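Local coordinates for protein acyl-CoA dehydrogenase FadE3 (Mycobacterium smegmatis, PDB 4IV6) that belongs to the acyl-CoA dehydrogenase family of flavoproteins and binds dihydroflavine-adenine dinucleotide in a four-chain assembly, at residues 314-328 and 369-383. Residues are numbered along the deposited sequence; the frame is centred on the assembly and turned at random.
Sequences RCDMEAGMAKLFASE and NEIQRNVIAKQLVAR. With FDA (dihydroflavine-adenine dinucleotide), chain D.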
# COMPACT_ATOMS: atom_id res chain seq x y z
N ARG B 314 26.06 -9.06 15.88
CA ARG B 314 24.68 -8.94 16.34
C ARG B 314 23.73 -9.00 15.14
O ARG B 314 23.96 -8.37 14.12
CB ARG B 314 24.48 -7.65 17.13
CG ARG B 314 24.77 -6.37 16.36
CD ARG B 314 25.01 -5.27 17.38
NE ARG B 314 24.97 -3.93 16.80
CZ ARG B 314 24.81 -2.83 17.52
NH1 ARG B 314 24.66 -2.90 18.85
NH2 ARG B 314 24.76 -1.64 16.92
N CYS B 315 22.73 -9.85 15.27
CA CYS B 315 21.81 -10.14 14.17
C CYS B 315 20.39 -10.34 14.65
O CYS B 315 19.55 -10.77 13.86
CB CYS B 315 22.27 -11.43 13.48
SG CYS B 315 22.17 -12.81 14.65
N ASP B 316 20.10 -10.02 15.92
CA ASP B 316 18.78 -10.29 16.47
C ASP B 316 17.70 -9.41 15.80
O ASP B 316 16.65 -9.91 15.39
CB ASP B 316 18.76 -10.22 18.02
CG ASP B 316 19.19 -8.87 18.58
OD1 ASP B 316 19.63 -7.95 17.85
OD2 ASP B 316 19.09 -8.74 19.81
N MET B 317 17.98 -8.13 15.67
CA MET B 317 17.06 -7.21 15.00
C MET B 317 16.97 -7.55 13.50
O MET B 317 15.89 -7.53 12.90
CB MET B 317 17.52 -5.77 15.19
CG MET B 317 16.61 -4.72 14.51
SD MET B 317 17.24 -3.05 14.80
CE MET B 317 18.47 -2.88 13.54
N GLU B 318 18.10 -7.86 12.89
CA GLU B 318 18.16 -8.11 11.46
C GLU B 318 17.36 -9.38 11.09
O GLU B 318 16.69 -9.41 10.07
CB GLU B 318 19.63 -8.18 11.02
CG GLU B 318 20.35 -6.84 11.09
CD GLU B 318 20.95 -6.49 12.45
OE1 GLU B 318 20.69 -7.17 13.49
OE2 GLU B 318 21.69 -5.47 12.44
N ALA B 319 17.43 -10.40 11.94
CA ALA B 319 16.61 -11.59 11.77
C ALA B 319 15.11 -11.31 11.82
O ALA B 319 14.35 -11.83 11.01
CB ALA B 319 16.98 -12.66 12.77
N GLY B 320 14.67 -10.50 12.77
CA GLY B 320 13.27 -10.08 12.85
C GLY B 320 12.85 -9.25 11.64
O GLY B 320 11.74 -9.43 11.10
N MET B 321 13.74 -8.37 11.18
CA MET B 321 13.46 -7.59 9.97
C MET B 321 13.31 -8.50 8.75
O MET B 321 12.40 -8.30 7.92
CB MET B 321 14.54 -6.55 9.73
CG MET B 321 14.51 -5.42 10.74
SD MET B 321 15.77 -4.20 10.42
CE MET B 321 15.14 -2.78 11.34
N ALA B 322 14.16 -9.53 8.68
CA ALA B 322 14.10 -10.45 7.57
C ALA B 322 12.76 -11.18 7.58
O ALA B 322 12.11 -11.34 6.54
CB ALA B 322 15.26 -11.44 7.64
N LYS B 323 12.35 -11.61 8.77
CA LYS B 323 11.08 -12.35 8.90
C LYS B 323 9.90 -11.47 8.53
O LYS B 323 9.01 -11.88 7.80
CB LYS B 323 10.97 -12.90 10.32
CG LYS B 323 9.80 -13.85 10.57
CD LYS B 323 8.50 -13.11 10.90
CE LYS B 323 7.49 -14.09 11.49
NZ LYS B 323 6.21 -13.44 11.82
N LEU B 324 9.88 -10.25 9.07
CA LEU B 324 8.80 -9.30 8.80
C LEU B 324 8.73 -8.95 7.32
O LEU B 324 7.68 -9.07 6.69
CB LEU B 324 9.01 -8.02 9.61
CG LEU B 324 8.00 -6.88 9.40
CD1 LEU B 324 6.61 -7.31 9.85
CD2 LEU B 324 8.46 -5.67 10.16
N PHE B 325 9.86 -8.55 6.74
CA PHE B 325 9.85 -8.14 5.36
C PHE B 325 9.51 -9.30 4.41
O PHE B 325 8.72 -9.14 3.47
CB PHE B 325 11.19 -7.52 4.95
CG PHE B 325 11.14 -6.85 3.61
CD1 PHE B 325 10.59 -5.58 3.48
CD2 PHE B 325 11.60 -7.49 2.47
CE1 PHE B 325 10.52 -4.96 2.24
CE2 PHE B 325 11.52 -6.88 1.22
CZ PHE B 325 10.98 -5.62 1.11
N ALA B 326 10.15 -10.45 4.62
CA ALA B 326 9.96 -11.55 3.69
C ALA B 326 8.52 -12.09 3.74
O ALA B 326 7.95 -12.43 2.71
CB ALA B 326 10.95 -12.69 3.97
N SER B 327 7.97 -12.23 4.93
CA SER B 327 6.61 -12.75 5.09
C SER B 327 5.54 -11.83 4.47
O SER B 327 4.61 -12.32 3.80
CB SER B 327 6.30 -13.03 6.56
OG SER B 327 6.27 -11.87 7.35
N GLU B 328 5.69 -10.52 4.66
CA GLU B 328 4.75 -9.55 4.05
C GLU B 328 4.92 -9.59 2.53
O GLU B 328 3.93 -9.60 1.78
CB GLU B 328 4.98 -8.14 4.58
CG GLU B 328 4.62 -7.95 6.03
CD GLU B 328 3.15 -8.14 6.33
OE1 GLU B 328 2.31 -7.85 5.47
OE2 GLU B 328 2.80 -8.57 7.44
N ASN B 369 3.28 -10.65 13.07
CA ASN B 369 4.00 -9.50 12.59
C ASN B 369 3.76 -8.24 13.44
O ASN B 369 4.63 -7.37 13.47
CB ASN B 369 3.80 -9.30 11.09
CG ASN B 369 4.71 -10.21 10.27
OD1 ASN B 369 5.58 -10.89 10.82
ND2 ASN B 369 4.48 -10.25 8.97
N GLU B 370 2.64 -8.16 14.17
CA GLU B 370 2.44 -7.06 15.11
C GLU B 370 3.47 -7.17 16.25
O GLU B 370 4.15 -6.19 16.60
CB GLU B 370 1.02 -6.98 15.67
CG GLU B 370 -0.07 -6.72 14.61
CD GLU B 370 -0.35 -7.91 13.70
OE1 GLU B 370 -0.18 -9.06 14.15
OE2 GLU B 370 -0.71 -7.68 12.51
N ILE B 371 3.63 -8.36 16.81
CA ILE B 371 4.63 -8.54 17.85
C ILE B 371 6.03 -8.28 17.28
O ILE B 371 6.86 -7.64 17.92
CB ILE B 371 4.60 -9.94 18.51
CG1 ILE B 371 3.28 -10.15 19.24
CG2 ILE B 371 5.80 -10.11 19.46
CD1 ILE B 371 2.98 -9.14 20.32
N GLN B 372 6.28 -8.76 16.07
CA GLN B 372 7.59 -8.57 15.47
C GLN B 372 7.94 -7.06 15.30
O GLN B 372 9.09 -6.65 15.53
CB GLN B 372 7.64 -9.30 14.13
CG GLN B 372 9.01 -9.30 13.49
CD GLN B 372 10.04 -10.00 14.34
OE1 GLN B 372 10.14 -11.22 14.31
NE2 GLN B 372 10.82 -9.22 15.10
N ARG B 373 6.98 -6.24 14.90
CA ARG B 373 7.25 -4.78 14.78
C ARG B 373 7.55 -4.17 16.13
O ARG B 373 8.42 -3.32 16.24
CB ARG B 373 6.07 -4.02 14.16
CG ARG B 373 5.82 -4.32 12.71
CD ARG B 373 4.95 -3.25 12.04
NE ARG B 373 4.80 -3.54 10.61
CZ ARG B 373 3.94 -4.43 10.11
NH1 ARG B 373 3.12 -5.12 10.89
NH2 ARG B 373 3.90 -4.63 8.80
N ASN B 374 6.79 -4.58 17.16
CA ASN B 374 7.06 -4.09 18.53
C ASN B 374 8.50 -4.38 18.93
O ASN B 374 9.17 -3.55 19.54
CB ASN B 374 6.16 -4.75 19.60
CG ASN B 374 4.70 -4.34 19.50
OD1 ASN B 374 4.32 -3.29 18.90
ND2 ASN B 374 3.86 -5.16 20.11
N VAL B 375 8.96 -5.59 18.61
CA VAL B 375 10.28 -6.04 19.03
C VAL B 375 11.34 -5.23 18.29
O VAL B 375 12.31 -4.77 18.87
CB VAL B 375 10.45 -7.55 18.74
CG1 VAL B 375 11.92 -7.98 18.79
CG2 VAL B 375 9.66 -8.40 19.74
N ILE B 376 11.10 -5.01 17.00
CA ILE B 376 12.01 -4.24 16.14
C ILE B 376 12.11 -2.78 16.59
O ILE B 376 13.22 -2.22 16.65
CB ILE B 376 11.59 -4.37 14.66
CG1 ILE B 376 11.91 -5.79 14.14
CG2 ILE B 376 12.31 -3.35 13.78
CD1 ILE B 376 11.21 -6.12 12.86
N ALA B 377 10.98 -2.17 16.97
CA ALA B 377 11.01 -0.76 17.43
C ALA B 377 11.90 -0.60 18.67
O ALA B 377 12.71 0.31 18.76
CB ALA B 377 9.61 -0.24 17.70
N LYS B 378 11.75 -1.53 19.60
CA LYS B 378 12.50 -1.51 20.84
C LYS B 378 13.99 -1.73 20.56
O LYS B 378 14.85 -1.05 21.16
CB LYS B 378 11.94 -2.59 21.76
CG LYS B 378 12.51 -2.61 23.16
CD LYS B 378 11.71 -3.59 24.02
CE LYS B 378 12.60 -4.26 25.06
NZ LYS B 378 12.95 -3.32 26.15
N GLN B 379 14.29 -2.66 19.65
CA GLN B 379 15.66 -2.95 19.23
C GLN B 379 16.29 -1.75 18.52
O GLN B 379 17.44 -1.39 18.79
CB GLN B 379 15.73 -4.21 18.33
CG GLN B 379 15.48 -5.53 19.08
CD GLN B 379 15.14 -6.69 18.14
OE1 GLN B 379 14.62 -6.49 17.03
NE2 GLN B 379 15.40 -7.91 18.60
N LEU B 380 15.54 -1.09 17.64
CA LEU B 380 16.05 0.10 17.00
C LEU B 380 16.47 1.16 18.00
O LEU B 380 17.50 1.79 17.84
CB LEU B 380 15.04 0.69 16.01
CG LEU B 380 14.92 -0.08 14.71
CD1 LEU B 380 13.63 0.29 14.02
CD2 LEU B 380 16.12 0.17 13.79
N VAL B 381 15.66 1.34 19.03
CA VAL B 381 15.97 2.31 20.09
C VAL B 381 17.19 1.88 20.93
O VAL B 381 18.07 2.69 21.24
CB VAL B 381 14.72 2.60 20.94
CG1 VAL B 381 15.08 3.30 22.27
CG2 VAL B 381 13.73 3.42 20.11
N ALA B 382 17.26 0.60 21.25
CA ALA B 382 18.36 0.06 22.04
C ALA B 382 19.67 0.25 21.28
O ALA B 382 20.69 0.62 21.85
CB ALA B 382 18.15 -1.42 22.32
N ARG B 383 19.62 0.00 19.98
CA ARG B 383 20.77 0.13 19.11
C ARG B 383 21.12 1.52 18.66
O ARG B 383 22.29 1.77 18.33
CB ARG B 383 20.53 -0.70 17.86
CG ARG B 383 20.40 -2.18 18.18
CD ARG B 383 21.32 -2.89 17.28
NE ARG B 383 21.13 -4.32 17.24
CZ ARG B 383 21.30 -5.02 16.14
NH1 ARG B 383 21.67 -4.41 15.03
NH2 ARG B 383 21.13 -6.33 16.17
PA FDA D . -2.71 -13.53 20.06
O1A FDA D . -1.48 -13.34 20.91
O2A FDA D . -4.02 -13.93 20.69
O5B FDA D . -2.92 -12.19 19.21
C5B FDA D . -4.11 -11.93 18.43
C4B FDA D . -3.94 -10.60 17.68
O4B FDA D . -3.58 -9.53 18.57
C3B FDA D . -2.80 -10.66 16.68
O3B FDA D . -3.07 -9.73 15.60
C2B FDA D . -1.62 -10.21 17.51
O2B FDA D . -0.53 -9.69 16.76
C1B FDA D . -2.26 -9.09 18.30
N9A FDA D . -1.55 -8.76 19.56
C8A FDA D . -1.51 -9.54 20.67
N7A FDA D . -0.81 -8.92 21.64
C5A FDA D . -0.39 -7.74 21.14
C6A FDA D . 0.39 -6.61 21.61
N6A FDA D . 0.87 -6.62 22.86
N1A FDA D . 0.62 -5.55 20.80
C2A FDA D . 0.11 -5.52 19.56
N3A FDA D . -0.62 -6.53 19.04
C4A FDA D . -0.90 -7.62 19.78
N1 FDA D . 3.58 -22.17 18.35
C2 FDA D . 4.46 -22.98 18.94
O2 FDA D . 4.75 -22.77 20.14
N3 FDA D . 5.03 -24.01 18.30
C4 FDA D . 4.78 -24.33 17.03
O4 FDA D . 5.32 -25.33 16.48
C4X FDA D . 3.84 -23.47 16.29
N5 FDA D . 3.47 -23.70 15.01
C5X FDA D . 2.31 -23.16 14.54
C6 FDA D . 1.68 -23.69 13.41
C7 FDA D . 0.51 -23.12 12.90
C7M FDA D . -0.18 -23.72 11.70
C8 FDA D . -0.03 -21.97 13.52
C8M FDA D . -1.28 -21.28 13.03
C9 FDA D . 0.60 -21.46 14.64
C9A FDA D . 1.75 -22.05 15.17
N10 FDA D . 2.34 -21.52 16.34
C10 FDA D . 3.22 -22.36 17.05
C1' FDA D . 1.50 -20.61 17.14
C2' FDA D . 1.88 -19.20 16.77
O2' FDA D . 3.21 -18.89 17.19
C3' FDA D . 0.87 -18.25 17.40
O3' FDA D . -0.33 -18.31 16.64
C4' FDA D . 1.33 -16.81 17.45
O4' FDA D . 2.22 -16.73 18.58
C5' FDA D . 0.17 -15.83 17.71
O5' FDA D . -0.56 -16.29 18.82
P FDA D . -2.12 -16.11 19.04
O1P FDA D . -2.32 -16.58 20.47
O2P FDA D . -2.86 -16.80 17.94
O3P FDA D . -2.31 -14.52 18.87
O HOH W 1 24.58 0.30 18.70
O HOH W 2 13.83 -8.98 15.97
O HOH W 3 19.46 -5.71 19.29
O HOH W 4 16.59 -8.68 21.09
O HOH W 5 7.95 -12.88 14.46
O HOH W 6 1.98 -6.32 8.73
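N369 plugs the hole formed by K323, L324, S327 and E328, and each end of its amide is gripped. N369 ND2 gives one nearly straight bond to S327 OG (2.9 Å, 172°) and another to E328 OE2 (2.8 Å), both acceptors lying in the amide plane, while OD1 of the same amide takes a bond from K323 NZ. Three bonds thus fix the rotation of this buried amide, against whose CG L324 CD1 packs at 3.5 Å. L324 returns the knob, its CD2 reaching I376 CD1 and its CD1 lying over the R373 guanidinium, which is anchored by D290 of the second subunit. At G320 the helices come close enough for the Q372 amide to rest on the backbone, NE2 3.4 Å from G320 CA. M321 CE packs on I376 CG2 and L380 CD2, and M317 SD on L380 CD2.

Toward R383 the contact opens to solvent, at the exposed R314, and waters become more numerous. R383 grips E318 end-on, NH1 to OE2 and NH2 to OE1, and R383 NH2 also reaches D316 OD1 (2.8 Å). R314, salt-bridged to D387, stacks on the R383 guanidinium with planes 14° apart; the carboxylates probably offset this like-charge pairing. Waters bridge D316 to Q379 and R383.

The axes of the two helical segments approach to 9.7 Å and run roughly antiparallel, at 147°, in the C-terminal helical domain of the acyl-CoA dehydrogenase fold, where E370, the residue after N369, accepts a hydrogen bond from FDA O2B through its OE1.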